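Local coordinates for monosaccharide ABC transporter substrate-binding protein, CUT2 family (Acidothermus cellulolyticus, PDB 4RU1) that binds myo-inositol between its two lobes and probably serves a carbohydrate ABC importer as its solute-capturing component, at residues M25-Q30 / L54-D59; V104-A109 / L120-Q125; F143-C148 / K170-K175; W247-Q252 / P284-K289. All blocks are in the same frame, centred on the assembly; numbering follows the deposited sequence. Where two conformers were deposited one is given.

Contact 1 (M25-Q30 / L54-D59); sequences MITHQQ and LKYSND. With INS (1,2,3,4,5,6-hexahydroxy-cyclohexane), chain M.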
# COMPACT_ATOMS: atom_id res chain seq x y z
N MET A 25 -1.58 6.02 15.13
CA MET A 25 -1.36 5.58 13.71
C MET A 25 -2.52 6.10 12.88
O MET A 25 -3.71 5.77 13.19
CB MET A 25 -1.26 4.07 13.57
CG MET A 25 -1.15 3.54 12.19
SD MET A 25 -0.73 1.70 12.07
CE MET A 25 1.05 1.86 12.35
N ILE A 26 -2.21 6.95 11.89
CA ILE A 26 -3.18 7.70 11.12
C ILE A 26 -3.01 7.36 9.66
O ILE A 26 -1.91 7.50 9.08
CB ILE A 26 -2.93 9.17 11.36
CG1 ILE A 26 -3.15 9.48 12.84
CG2 ILE A 26 -3.92 9.99 10.56
CD1 ILE A 26 -2.65 10.87 13.26
N THR A 27 -4.07 6.85 9.06
CA THR A 27 -3.99 6.42 7.69
C THR A 27 -5.16 6.97 6.83
O THR A 27 -6.02 7.72 7.25
CB THR A 27 -3.97 4.90 7.61
OG1 THR A 27 -5.33 4.47 7.63
CG2 THR A 27 -3.17 4.27 8.70
N HIS A 28 -5.06 6.66 5.55
CA HIS A 28 -6.05 7.01 4.52
C HIS A 28 -6.98 5.87 4.14
O HIS A 28 -7.65 5.99 3.13
CB HIS A 28 -5.30 7.50 3.29
CG HIS A 28 -4.37 6.47 2.69
ND1 HIS A 28 -3.06 6.34 3.11
CD2 HIS A 28 -4.54 5.55 1.72
CE1 HIS A 28 -2.47 5.40 2.42
NE2 HIS A 28 -3.35 4.89 1.59
N GLN A 29 -7.00 4.79 4.96
CA GLN A 29 -7.78 3.58 4.74
C GLN A 29 -9.23 3.95 4.35
O GLN A 29 -9.90 4.73 5.09
CB GLN A 29 -7.76 2.72 5.99
CG GLN A 29 -8.78 1.62 5.95
CD GLN A 29 -8.78 0.76 7.15
OE1 GLN A 29 -8.24 1.09 8.19
NE2 GLN A 29 -9.36 -0.42 7.00
N GLN A 30 -9.66 3.44 3.21
CA GLN A 30 -11.09 3.44 2.89
C GLN A 30 -11.75 2.39 3.75
O GLN A 30 -11.28 1.25 3.82
CB GLN A 30 -11.29 3.08 1.44
CG GLN A 30 -12.72 2.94 1.00
CD GLN A 30 -13.37 4.30 0.79
OE1 GLN A 30 -12.77 5.23 0.26
NE2 GLN A 30 -14.61 4.41 1.22
N LEU A 54 -1.91 1.78 21.13
CA LEU A 54 -2.00 2.15 19.72
C LEU A 54 -3.35 2.74 19.50
O LEU A 54 -4.36 2.03 19.70
CB LEU A 54 -1.80 0.90 18.84
CG LEU A 54 -1.77 1.26 17.33
CD1 LEU A 54 -0.55 2.07 16.98
CD2 LEU A 54 -1.83 -0.02 16.51
N LYS A 55 -3.38 4.00 19.10
CA LYS A 55 -4.61 4.64 18.71
C LYS A 55 -4.61 4.70 17.18
O LYS A 55 -3.83 5.40 16.57
CB LYS A 55 -4.70 6.05 19.32
CG LYS A 55 -4.80 6.05 20.84
CD LYS A 55 -4.59 7.43 21.44
CE LYS A 55 -5.90 8.17 21.67
NZ LYS A 55 -5.72 9.63 21.96
N TYR A 56 -5.52 3.96 16.59
CA TYR A 56 -5.63 3.89 15.13
C TYR A 56 -6.78 4.72 14.63
O TYR A 56 -7.91 4.56 15.15
CB TYR A 56 -5.77 2.46 14.64
CG TYR A 56 -5.79 2.29 13.11
CD1 TYR A 56 -6.95 2.47 12.42
CD2 TYR A 56 -4.66 2.06 12.38
CE1 TYR A 56 -7.05 2.35 11.04
CE2 TYR A 56 -4.71 1.91 10.98
CZ TYR A 56 -5.89 2.11 10.29
OH TYR A 56 -5.92 1.95 8.90
N SER A 57 -6.53 5.60 13.64
CA SER A 57 -7.57 6.41 13.03
C SER A 57 -7.32 6.55 11.54
O SER A 57 -6.20 6.36 11.01
CB SER A 57 -7.67 7.76 13.66
OG SER A 57 -6.51 8.53 13.60
N ASN A 58 -8.39 6.79 10.83
CA ASN A 58 -8.32 6.84 9.39
C ASN A 58 -9.42 7.61 8.71
O ASN A 58 -10.56 7.67 9.20
CB ASN A 58 -8.31 5.43 8.76
CG ASN A 58 -9.62 4.66 9.00
OD1 ASN A 58 -9.91 4.34 10.17
ND2 ASN A 58 -10.43 4.44 7.96
N ASP A 59 -9.07 8.15 7.55
CA ASP A 59 -10.08 8.74 6.69
C ASP A 59 -9.57 8.85 5.28
O ASP A 59 -8.50 9.40 5.05
CB ASP A 59 -10.48 10.11 7.24
CG ASP A 59 -11.92 10.51 6.79
OD1 ASP A 59 -12.14 10.67 5.57
OD2 ASP A 59 -12.75 10.72 7.64
C1 INS M . -2.05 -0.80 -1.20
C2 INS M . -3.52 -0.88 -1.60
C3 INS M . -4.35 -0.07 -0.60
C4 INS M . -3.83 1.34 -0.40
C5 INS M . -2.40 1.35 0.05
C6 INS M . -1.49 0.58 -0.88
O1 INS M . -1.19 -1.49 -2.13
O2 INS M . -3.61 -0.21 -2.87
O3 INS M . -5.68 -0.02 -1.15
O4 INS M . -4.65 2.06 0.55
O5 INS M . -1.86 2.69 0.12
O6 INS M . -0.14 0.50 -0.34
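Two groups from across the strand pair meet the Tyr-56 ring at its edge: Met-25 SD, 5.2 Å from the ring centroid in a Met-aromatic contact, and Gln-29 OE1 at the hydroxyl end. Arg-40 of helix 35-49 adds a cation-pi contact to this ring. The imidazole of His-28 also works by its edge, donating in plane from NE2 to inositol O5 at 3.0 Å. Its ND1 is held by Thr-83 OG1, and Trp-36 forms an edge-to-face pair with the ring.

With CG anti to the backbone N (chi1 -176°), Tyr-56 extends forward along its strand and brings OH level with Thr-27. There OH accepts from Thr-27 OG1 at 2.9 Å. Tyr-56 OH donates in turn to Gln-29 OE1 at 2.6 Å, the amide standing 78° from the ring plane. Thr-27 OG1 also accepts from Gln-29 N at 3.2 Å, an ST turn that closes a relay of hydroxyls on Gln-29.

The two strands are parallel neighbours in a beta-alpha-beta unit, joined through helix 35-49. Strand 52-58 is the outer strand of the first Rossmann-like lobe of a type I periplasmic binding protein. Four backbone hydrogen bonds run from Met-25 N to Asp-59 N. Beyond them Asn-58 ND2 donates to Gln-29 O at 2.9 Å; the acceptor lies in the Asn-58 amide plane, but the donor sits above the carbonyl plane. On the other face of the sheet Ile-26 CG1 rests 3.6 Å from Ser-57 OG, with helix 62-74 packed over both residues.

Contact 2 (V104-A109 / L120-Q125); sequences VVAFNA and LMYFGQ. With INS (1,2,3,4,5,6-hexahydroxy-cyclohexane), chain M.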
# COMPACT_ATOMS: atom_id res chain seq x y z
N VAL A 104 7.52 11.98 14.44
CA VAL A 104 6.68 11.34 13.44
C VAL A 104 7.50 10.42 12.54
O VAL A 104 8.67 10.68 12.19
CB VAL A 104 5.92 12.34 12.58
CG1 VAL A 104 6.92 13.18 11.86
CG2 VAL A 104 5.01 11.64 11.61
N VAL A 105 6.86 9.31 12.23
CA VAL A 105 7.33 8.34 11.25
C VAL A 105 6.26 8.24 10.19
O VAL A 105 5.08 8.23 10.52
CB VAL A 105 7.69 7.00 11.87
CG1 VAL A 105 8.00 5.91 10.83
CG2 VAL A 105 8.94 7.20 12.76
N ALA A 106 6.69 8.20 8.91
CA ALA A 106 5.76 8.07 7.77
C ALA A 106 5.84 6.65 7.24
O ALA A 106 6.85 5.96 7.44
CB ALA A 106 5.98 9.11 6.71
N PHE A 107 4.77 6.16 6.66
CA PHE A 107 4.80 4.83 6.16
C PHE A 107 3.75 4.68 5.06
O PHE A 107 2.82 5.51 4.92
CB PHE A 107 4.64 3.76 7.28
CG PHE A 107 3.25 3.68 7.84
CD1 PHE A 107 2.76 4.61 8.73
CD2 PHE A 107 2.47 2.58 7.53
CE1 PHE A 107 1.46 4.53 9.24
CE2 PHE A 107 1.16 2.51 8.00
CZ PHE A 107 0.69 3.44 8.88
N ASN A 108 3.94 3.67 4.21
CA ASN A 108 3.03 3.19 3.20
C ASN A 108 2.86 4.14 1.98
O ASN A 108 2.97 3.67 0.84
CB ASN A 108 1.66 2.88 3.72
CG ASN A 108 0.77 2.32 2.65
OD1 ASN A 108 -0.06 3.05 2.11
ND2 ASN A 108 0.93 1.08 2.29
N ALA A 109 2.58 5.42 2.21
CA ALA A 109 2.45 6.39 1.14
C ALA A 109 3.22 7.62 1.46
O ALA A 109 3.15 8.10 2.56
CB ALA A 109 1.02 6.74 0.91
N LEU A 120 10.86 11.60 10.68
CA LEU A 120 12.22 11.10 11.00
C LEU A 120 12.60 9.96 10.08
O LEU A 120 13.78 9.73 9.84
CB LEU A 120 12.33 10.54 12.43
CG LEU A 120 11.99 11.48 13.56
CD1 LEU A 120 11.88 10.80 14.93
CD2 LEU A 120 13.03 12.57 13.55
N MET A 121 11.62 9.16 9.67
CA MET A 121 11.89 7.89 8.99
C MET A 121 10.71 7.56 8.06
O MET A 121 9.62 8.16 8.18
CB MET A 121 11.97 6.79 9.99
CG MET A 121 13.11 6.75 10.99
SD MET A 121 13.13 5.47 12.24
CE MET A 121 12.59 6.39 13.74
N TYR A 122 10.88 6.60 7.17
CA TYR A 122 9.81 6.15 6.32
C TYR A 122 9.94 4.68 6.09
O TYR A 122 11.07 4.20 5.87
CB TYR A 122 9.87 6.77 4.93
CG TYR A 122 8.70 6.44 4.00
CD1 TYR A 122 7.54 7.18 3.94
CD2 TYR A 122 8.79 5.36 3.13
CE1 TYR A 122 6.47 6.81 3.11
CE2 TYR A 122 7.71 4.96 2.28
CZ TYR A 122 6.56 5.75 2.27
OH TYR A 122 5.53 5.48 1.42
N PHE A 123 8.84 3.93 6.13
CA PHE A 123 8.78 2.45 5.85
C PHE A 123 7.77 2.16 4.75
O PHE A 123 6.57 2.49 4.88
CB PHE A 123 8.38 1.68 7.14
CG PHE A 123 9.38 1.88 8.26
CD1 PHE A 123 9.26 2.97 9.06
CD2 PHE A 123 10.52 1.08 8.35
CE1 PHE A 123 10.23 3.22 10.04
CE2 PHE A 123 11.48 1.33 9.32
CZ PHE A 123 11.31 2.41 10.16
N GLY A 124 8.26 1.57 3.66
CA GLY A 124 7.43 1.07 2.59
C GLY A 124 8.21 0.71 1.41
O GLY A 124 9.45 0.63 1.45
N GLN A 125 7.52 0.60 0.28
CA GLN A 125 8.24 0.28 -0.95
C GLN A 125 8.22 1.46 -1.89
O GLN A 125 7.29 2.32 -1.86
CB GLN A 125 7.71 -1.03 -1.54
CG GLN A 125 6.88 -1.01 -2.78
CD GLN A 125 6.10 -2.27 -3.04
OE1 GLN A 125 6.54 -3.35 -2.65
NE2 GLN A 125 4.97 -2.14 -3.68
C1 INS M . -2.05 -0.80 -1.20
C2 INS M . -3.52 -0.88 -1.60
C3 INS M . -4.35 -0.07 -0.60
C4 INS M . -3.83 1.34 -0.40
C5 INS M . -2.40 1.35 0.05
C6 INS M . -1.49 0.58 -0.88
O1 INS M . -1.19 -1.49 -2.13
O2 INS M . -3.61 -0.21 -2.87
O3 INS M . -5.68 -0.02 -1.15
O4 INS M . -4.65 2.06 0.55
O5 INS M . -1.86 2.69 0.12
O6 INS M . -0.14 0.50 -0.34
O HOH W 1 5.55 3.78 -0.50
O HOH W 2 4.66 1.01 -0.01
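Tyr-122 leans across the strand 104-107, and the side of its ring carrying CD1 and CE1 packs on that segment. Its CB lies 4.0 Å from Ala-106 O, and CG stays near the same oxygen. A chi1 of -175°, trans to the amide nitrogen, sends the ring on along the strand: CD1 packs on Ala-106 CB at 3.7 Å, and CE1 comes 3.6 Å from Ala-109 O near the ring plane. One ring face takes Phe-107 CA, displaced toward the rim, and Trp-114 stacks on the ring as well. At the tip, OH passes close to the Asn-108 peptide without a hydrogen bond to it and instead bonds water 1 at 2.6 Å, a water that also neighbours Asn-108 O and Gln-125 O.

On the opposite sheet face Val-105 CG1 comes in at the edge of the Phe-123 ring, 3.6 Å from CE1, beneath helix 253-270. The backbones are parallel partners within a beta-alpha-beta unit whose connection holds only the short helix 114-117, and they lie inside the sheet of the first lobe. Past the last strand bond, Asn-108 N to Phe-123 O, the chain turns sharply: Asn-108 has positive phi (72°), and Ala-109 N closes a gamma turn on Phe-107 O at 2.7 Å.

That turn delivers the Asn-108 amide to the pocket. OD1 accepts from inositol O5 at 2.7 Å, while ND2 donates to inositol O6 at 2.9 Å and also to Glu-256 OE1. An acceptor and a donor thus read two neighbouring hydroxyls, and the second ND2 bond should fix which way the amide is turned.

Contact 3 (F143-C148 / K170-K175); sequences FKHVLC and KGQYTK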
# COMPACT_ATOMS: atom_id res chain seq x y z
N PHE A 143 3.60 -9.64 -22.86
CA PHE A 143 2.34 -8.85 -22.96
C PHE A 143 2.55 -7.63 -23.81
O PHE A 143 3.66 -7.05 -23.82
CB PHE A 143 1.87 -8.48 -21.52
CG PHE A 143 1.52 -9.71 -20.70
CD1 PHE A 143 0.39 -10.44 -21.03
CD2 PHE A 143 2.27 -10.16 -19.62
CE1 PHE A 143 -0.03 -11.55 -20.30
CE2 PHE A 143 1.88 -11.28 -18.90
CZ PHE A 143 0.74 -12.00 -19.25
N LYS A 144 1.49 -7.24 -24.51
CA LYS A 144 1.53 -6.13 -25.47
C LYS A 144 0.67 -4.91 -25.11
O LYS A 144 0.85 -3.90 -25.72
CB LYS A 144 1.02 -6.61 -26.85
CG LYS A 144 1.69 -7.86 -27.47
CD LYS A 144 3.19 -7.69 -27.73
CE LYS A 144 3.82 -9.00 -28.22
NZ LYS A 144 5.19 -9.20 -27.66
N HIS A 145 -0.37 -5.08 -24.28
CA HIS A 145 -1.29 -4.02 -23.95
C HIS A 145 -1.77 -4.17 -22.51
O HIS A 145 -2.64 -4.97 -22.20
CB HIS A 145 -2.45 -3.94 -24.94
CG HIS A 145 -3.38 -2.80 -24.65
ND1 HIS A 145 -4.51 -2.53 -25.38
CD2 HIS A 145 -3.28 -1.81 -23.73
CE1 HIS A 145 -5.10 -1.46 -24.88
NE2 HIS A 145 -4.39 -1.02 -23.86
N VAL A 146 -1.16 -3.37 -21.62
CA VAL A 146 -1.55 -3.43 -20.21
C VAL A 146 -2.61 -2.39 -19.81
O VAL A 146 -2.60 -1.27 -20.31
CB VAL A 146 -0.31 -3.24 -19.31
CG1 VAL A 146 0.31 -1.87 -19.47
CG2 VAL A 146 -0.64 -3.51 -17.83
N LEU A 147 -3.56 -2.82 -18.96
CA LEU A 147 -4.52 -1.96 -18.28
C LEU A 147 -4.15 -1.89 -16.84
O LEU A 147 -4.16 -2.93 -16.13
CB LEU A 147 -5.89 -2.60 -18.42
CG LEU A 147 -7.00 -1.83 -17.77
CD1 LEU A 147 -7.22 -0.50 -18.45
CD2 LEU A 147 -8.31 -2.63 -17.79
N CYS A 148 -3.83 -0.69 -16.37
CA CYS A 148 -3.53 -0.49 -14.94
C CYS A 148 -4.79 0.07 -14.29
O CYS A 148 -5.33 1.06 -14.77
CB CYS A 148 -2.44 0.53 -14.78
SG CYS A 148 -0.83 -0.17 -15.12
N LYS A 170 6.98 -1.89 -22.82
CA LYS A 170 7.26 -1.53 -24.20
C LYS A 170 6.02 -1.33 -25.07
O LYS A 170 6.03 -0.53 -26.00
CB LYS A 170 8.31 -2.46 -24.84
CG LYS A 170 9.60 -2.37 -24.03
CD LYS A 170 10.76 -3.16 -24.60
CE LYS A 170 12.02 -2.76 -23.84
NZ LYS A 170 12.98 -3.89 -23.79
N GLY A 171 4.94 -1.98 -24.72
CA GLY A 171 3.70 -1.94 -25.49
C GLY A 171 2.72 -0.83 -25.15
O GLY A 171 3.09 0.21 -24.65
N GLN A 172 1.45 -1.05 -25.44
CA GLN A 172 0.42 -0.06 -25.16
C GLN A 172 0.01 -0.05 -23.70
O GLN A 172 0.01 -1.07 -23.02
CB GLN A 172 -0.83 -0.39 -25.99
CG GLN A 172 -1.77 0.78 -26.11
CD GLN A 172 -3.02 0.45 -26.90
OE1 GLN A 172 -3.13 -0.61 -27.55
NE2 GLN A 172 -3.99 1.37 -26.83
N TYR A 173 -0.32 1.16 -23.25
CA TYR A 173 -0.66 1.40 -21.83
C TYR A 173 -1.93 2.16 -21.72
O TYR A 173 -2.17 3.18 -22.41
CB TYR A 173 0.53 2.15 -21.22
CG TYR A 173 0.34 2.71 -19.79
CD1 TYR A 173 0.55 1.94 -18.64
CD2 TYR A 173 -0.13 4.02 -19.63
CE1 TYR A 173 0.28 2.48 -17.36
CE2 TYR A 173 -0.35 4.60 -18.39
CZ TYR A 173 -0.15 3.83 -17.26
OH TYR A 173 -0.41 4.47 -16.08
N THR A 174 -2.81 1.65 -20.85
CA THR A 174 -4.09 2.26 -20.58
C THR A 174 -4.35 2.27 -19.08
O THR A 174 -4.10 1.25 -18.42
CB THR A 174 -5.22 1.44 -21.27
OG1 THR A 174 -4.98 1.37 -22.67
CG2 THR A 174 -6.55 2.14 -21.10
N LYS A 175 -4.83 3.40 -18.53
CA LYS A 175 -5.19 3.52 -17.14
C LYS A 175 -6.70 3.50 -17.06
O LYS A 175 -7.38 4.20 -17.88
CB LYS A 175 -4.65 4.84 -16.55
CG LYS A 175 -3.38 4.75 -15.76
CD LYS A 175 -3.35 5.81 -14.66
CE LYS A 175 -3.08 7.16 -15.21
NZ LYS A 175 -2.72 8.07 -14.10
O HOH W 3 5.37 -4.90 -23.82
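His-145 and Gln-172 face each other flat on, imidazole against carboxamide, their planes only 14° apart. The glutamine chain is extended beyond CG (chi2 -179°), which slides the amide over the ring: Gln-172 CG makes a CH-pi contact 3.9 Å from the centroid, and Gln-172 OE1 lies 3.2 Å from His-145 ND1, above the ring and badly angled for a hydrogen bond. Thr-174 comes to this ring from its edge instead, where Thr-174 OG1 and His-145 NE2 share a hydrogen bond of 2.7 Å. Further along the same sheet face Leu-147 CD1 crosses to Thr-174 CG2 at 3.8 Å.

On the other face Val-146 and Tyr-173 lie side by side and point the same way, with Val-146 CG1 3.9 Å from Tyr-173 CD1. Cys-148 SG approaches the Tyr-173 ring obliquely, 3.6 Å from CE1. Helix 156-168, the connection of this beta-alpha-beta unit, packs on Cys-148 and Tyr-173. Its Cys-162 touches Cys-148; the two form a disulfide in another structure of this protein but not here.

Strand 172-177 is the outer strand of the second lobe's sheet, in parallel register with 145-150 from His-145/Gln-172 to Cys-148/Lys-175. Since His-145 ND1 bonds Ser-199 OG, both imidazole nitrogens have partners, which fixes the ring's rotation, and the Gln-172 amide meets the ring by stacking rather than by a hydrogen bond to it.

Contact 4 (W247-Q252 / P284-K289); sequences WAIDQQ and PFFVDK. With INS (1,2,3,4,5,6-hexahydroxy-cyclohexane), chain M.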
# COMPACT_ATOMS: atom_id res chain seq x y z
N TRP A 247 1.34 -13.06 -10.95
CA TRP A 247 2.26 -12.77 -9.88
C TRP A 247 1.60 -11.73 -9.00
O TRP A 247 0.60 -11.14 -9.40
CB TRP A 247 3.61 -12.29 -10.40
CG TRP A 247 3.56 -11.36 -11.56
CD1 TRP A 247 3.83 -11.68 -12.86
CD2 TRP A 247 3.32 -9.92 -11.55
NE1 TRP A 247 3.76 -10.57 -13.65
CE2 TRP A 247 3.41 -9.48 -12.89
CE3 TRP A 247 2.94 -9.00 -10.56
CZ2 TRP A 247 3.19 -8.12 -13.26
CZ3 TRP A 247 2.71 -7.63 -10.96
CH2 TRP A 247 2.86 -7.23 -12.28
N ALA A 248 2.17 -11.55 -7.80
CA ALA A 248 1.73 -10.51 -6.83
C ALA A 248 2.99 -9.88 -6.33
O ALA A 248 3.97 -10.57 -6.06
CB ALA A 248 0.94 -11.09 -5.69
N ILE A 249 2.98 -8.58 -6.18
CA ILE A 249 4.08 -7.82 -5.63
C ILE A 249 3.84 -7.60 -4.14
O ILE A 249 2.86 -6.94 -3.76
CB ILE A 249 4.28 -6.48 -6.33
CG1 ILE A 249 4.56 -6.70 -7.85
CG2 ILE A 249 5.33 -5.68 -5.65
CD1 ILE A 249 4.52 -5.43 -8.68
N ASP A 250 4.72 -8.10 -3.30
CA ASP A 250 4.60 -7.97 -1.87
C ASP A 250 5.38 -6.74 -1.38
O ASP A 250 6.56 -6.59 -1.73
CB ASP A 250 5.20 -9.23 -1.26
CG ASP A 250 4.96 -9.39 0.22
OD1 ASP A 250 4.22 -8.61 0.92
OD2 ASP A 250 5.56 -10.36 0.71
N GLN A 251 4.66 -5.90 -0.65
CA GLN A 251 5.21 -4.74 0.05
C GLN A 251 5.34 -4.91 1.55
O GLN A 251 5.77 -3.99 2.26
CB GLN A 251 4.43 -3.44 -0.22
CG GLN A 251 3.04 -3.43 0.39
CD GLN A 251 2.29 -2.10 0.21
OE1 GLN A 251 1.19 -2.03 -0.40
NE2 GLN A 251 2.85 -1.06 0.79
N GLN A 252 4.92 -6.08 2.04
CA GLN A 252 4.98 -6.45 3.47
C GLN A 252 4.32 -5.40 4.35
O GLN A 252 4.96 -4.77 5.22
CB GLN A 252 6.38 -6.78 3.93
CG GLN A 252 7.00 -7.94 3.19
CD GLN A 252 8.37 -8.22 3.74
OE1 GLN A 252 9.34 -7.45 3.42
NE2 GLN A 252 8.45 -9.16 4.64
N PRO A 284 9.96 -3.77 -3.28
CA PRO A 284 9.05 -4.79 -3.80
C PRO A 284 9.71 -6.16 -3.83
O PRO A 284 10.92 -6.25 -3.98
CB PRO A 284 8.79 -4.34 -5.22
CG PRO A 284 10.03 -3.62 -5.61
CD PRO A 284 10.52 -2.96 -4.34
N PHE A 285 8.86 -7.19 -3.80
CA PHE A 285 9.27 -8.55 -4.06
C PHE A 285 8.17 -9.27 -4.83
O PHE A 285 7.02 -9.28 -4.37
CB PHE A 285 9.60 -9.30 -2.77
CG PHE A 285 10.10 -10.73 -3.01
CD1 PHE A 285 11.34 -10.95 -3.56
CD2 PHE A 285 9.31 -11.82 -2.63
CE1 PHE A 285 11.78 -12.27 -3.77
CE2 PHE A 285 9.75 -13.12 -2.79
CZ PHE A 285 10.97 -13.34 -3.40
N PHE A 286 8.51 -9.87 -5.97
CA PHE A 286 7.56 -10.62 -6.81
C PHE A 286 7.38 -12.03 -6.36
O PHE A 286 8.35 -12.82 -6.27
CB PHE A 286 7.94 -10.59 -8.29
CG PHE A 286 7.78 -9.23 -8.96
CD1 PHE A 286 8.65 -8.19 -8.73
CD2 PHE A 286 6.72 -9.02 -9.85
CE1 PHE A 286 8.49 -6.93 -9.35
CE2 PHE A 286 6.60 -7.86 -10.52
CZ PHE A 286 7.46 -6.79 -10.23
N VAL A 287 6.15 -12.38 -6.10
CA VAL A 287 5.84 -13.73 -5.71
C VAL A 287 5.08 -14.35 -6.88
O VAL A 287 4.15 -13.77 -7.42
CB VAL A 287 4.97 -13.75 -4.45
CG1 VAL A 287 4.59 -15.15 -4.05
CG2 VAL A 287 5.73 -13.10 -3.28
N ASP A 288 5.54 -15.54 -7.29
CA ASP A 288 4.98 -16.27 -8.47
C ASP A 288 4.93 -17.76 -8.10
O ASP A 288 5.05 -18.09 -6.91
CB ASP A 288 5.78 -15.95 -9.73
CG ASP A 288 7.24 -16.37 -9.61
OD1 ASP A 288 7.51 -17.30 -8.80
OD2 ASP A 288 8.09 -15.77 -10.32
N LYS A 289 4.68 -18.61 -9.08
CA LYS A 289 4.50 -20.04 -8.80
C LYS A 289 5.73 -20.65 -8.18
O LYS A 289 5.60 -21.58 -7.35
CB LYS A 289 4.12 -20.82 -10.06
CG LYS A 289 2.65 -20.86 -10.31
CD LYS A 289 2.31 -21.73 -11.52
CE LYS A 289 2.47 -23.21 -11.22
NZ LYS A 289 1.78 -24.07 -12.22
C1 INS M . -2.05 -0.80 -1.20
C2 INS M . -3.52 -0.88 -1.60
C3 INS M . -4.35 -0.07 -0.60
C4 INS M . -3.83 1.34 -0.40
C5 INS M . -2.40 1.35 0.05
C6 INS M . -1.49 0.58 -0.88
O1 INS M . -1.19 -1.49 -2.13
O2 INS M . -3.61 -0.21 -2.87
O3 INS M . -5.68 -0.02 -1.15
O4 INS M . -4.65 2.06 0.55
O5 INS M . -1.86 2.69 0.12
O6 INS M . -0.14 0.50 -0.34
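Phe-285 O takes a hydrogen bond from Asp-250 N at 2.8 Å, almost straight at 173°, and a weaker CA-H...O contact from Ile-249 CA at 3.5 Å. Val-287 N and Ala-248 O make the next short bond, also 2.8 Å, within a hydrogen-bonded antiparallel pair.

Between the two such pairs, Ile-249 and Phe-286 form a non-hydrogen-bonded pair whose side chains share one sheet face. The Phe-286 ring turns an edge to the face of the Trp-247 six-membered ring, a T-shaped stack with planes at 67° and centroids 5.1 Å apart. Its own face receives Ile-249 CG1, a CH-pi contact 3.8 Å from the centroid. The other isoleucine branch, CG2, lies against Pro-284 CB at 3.7 Å. Helix 127-140 lies over this face; its Arg-137 adds a cation-pi contact to Trp-247, whose NE1 bonds Glu-141.

Strand 285-287 is the antiparallel outer strand of the second lobe's sheet, entered by the chain after strand 280-281 of the first lobe through a cis peptide at Pro-284. Segment 247-252 makes the reverse passage, leading into helix 253-270 in the first lobe, so these two crossings lie side by side in the hinge. Asp-250 OD1 accepts from Gln-252 N at 2.9 Å, from above the carboxylate plane, in an Asx turn before that helix, while OD2 forms a salt bridge with Arg-304. Gln-251, its chain stretched out at chi2, points its amide into the pocket, where OE1 accepts from inositol O6 at 2.9 Å and NE2 donates to Glu-256.

Contacts 1 and 2 share the parallel sheet of the first lobe and touch where Met-25 and Thr-27 pack on Phe-107. Contacts 3 and 4 take the two outer strands of the second lobe's mixed sheet, parallel in one and antiparallel in the other. Contact 2 is buried; contacts 1, 3 and 4, each on an outer strand, are partly buried. Contacts 1, 2 and 4 each send a polar residue, His-28, Asn-108 or Gln-251, to the inositol, whereas contact 3 stays away. Contacts 2 and 4 meet across the hinge, where Gln-125 packs on Pro-284 and Gln-251. A hydroxyl relay marks contact 1, apolar packing with a water-bound tyrosine contact 2, an amide-imidazole stack contact 3, and aromatic packing contact 4.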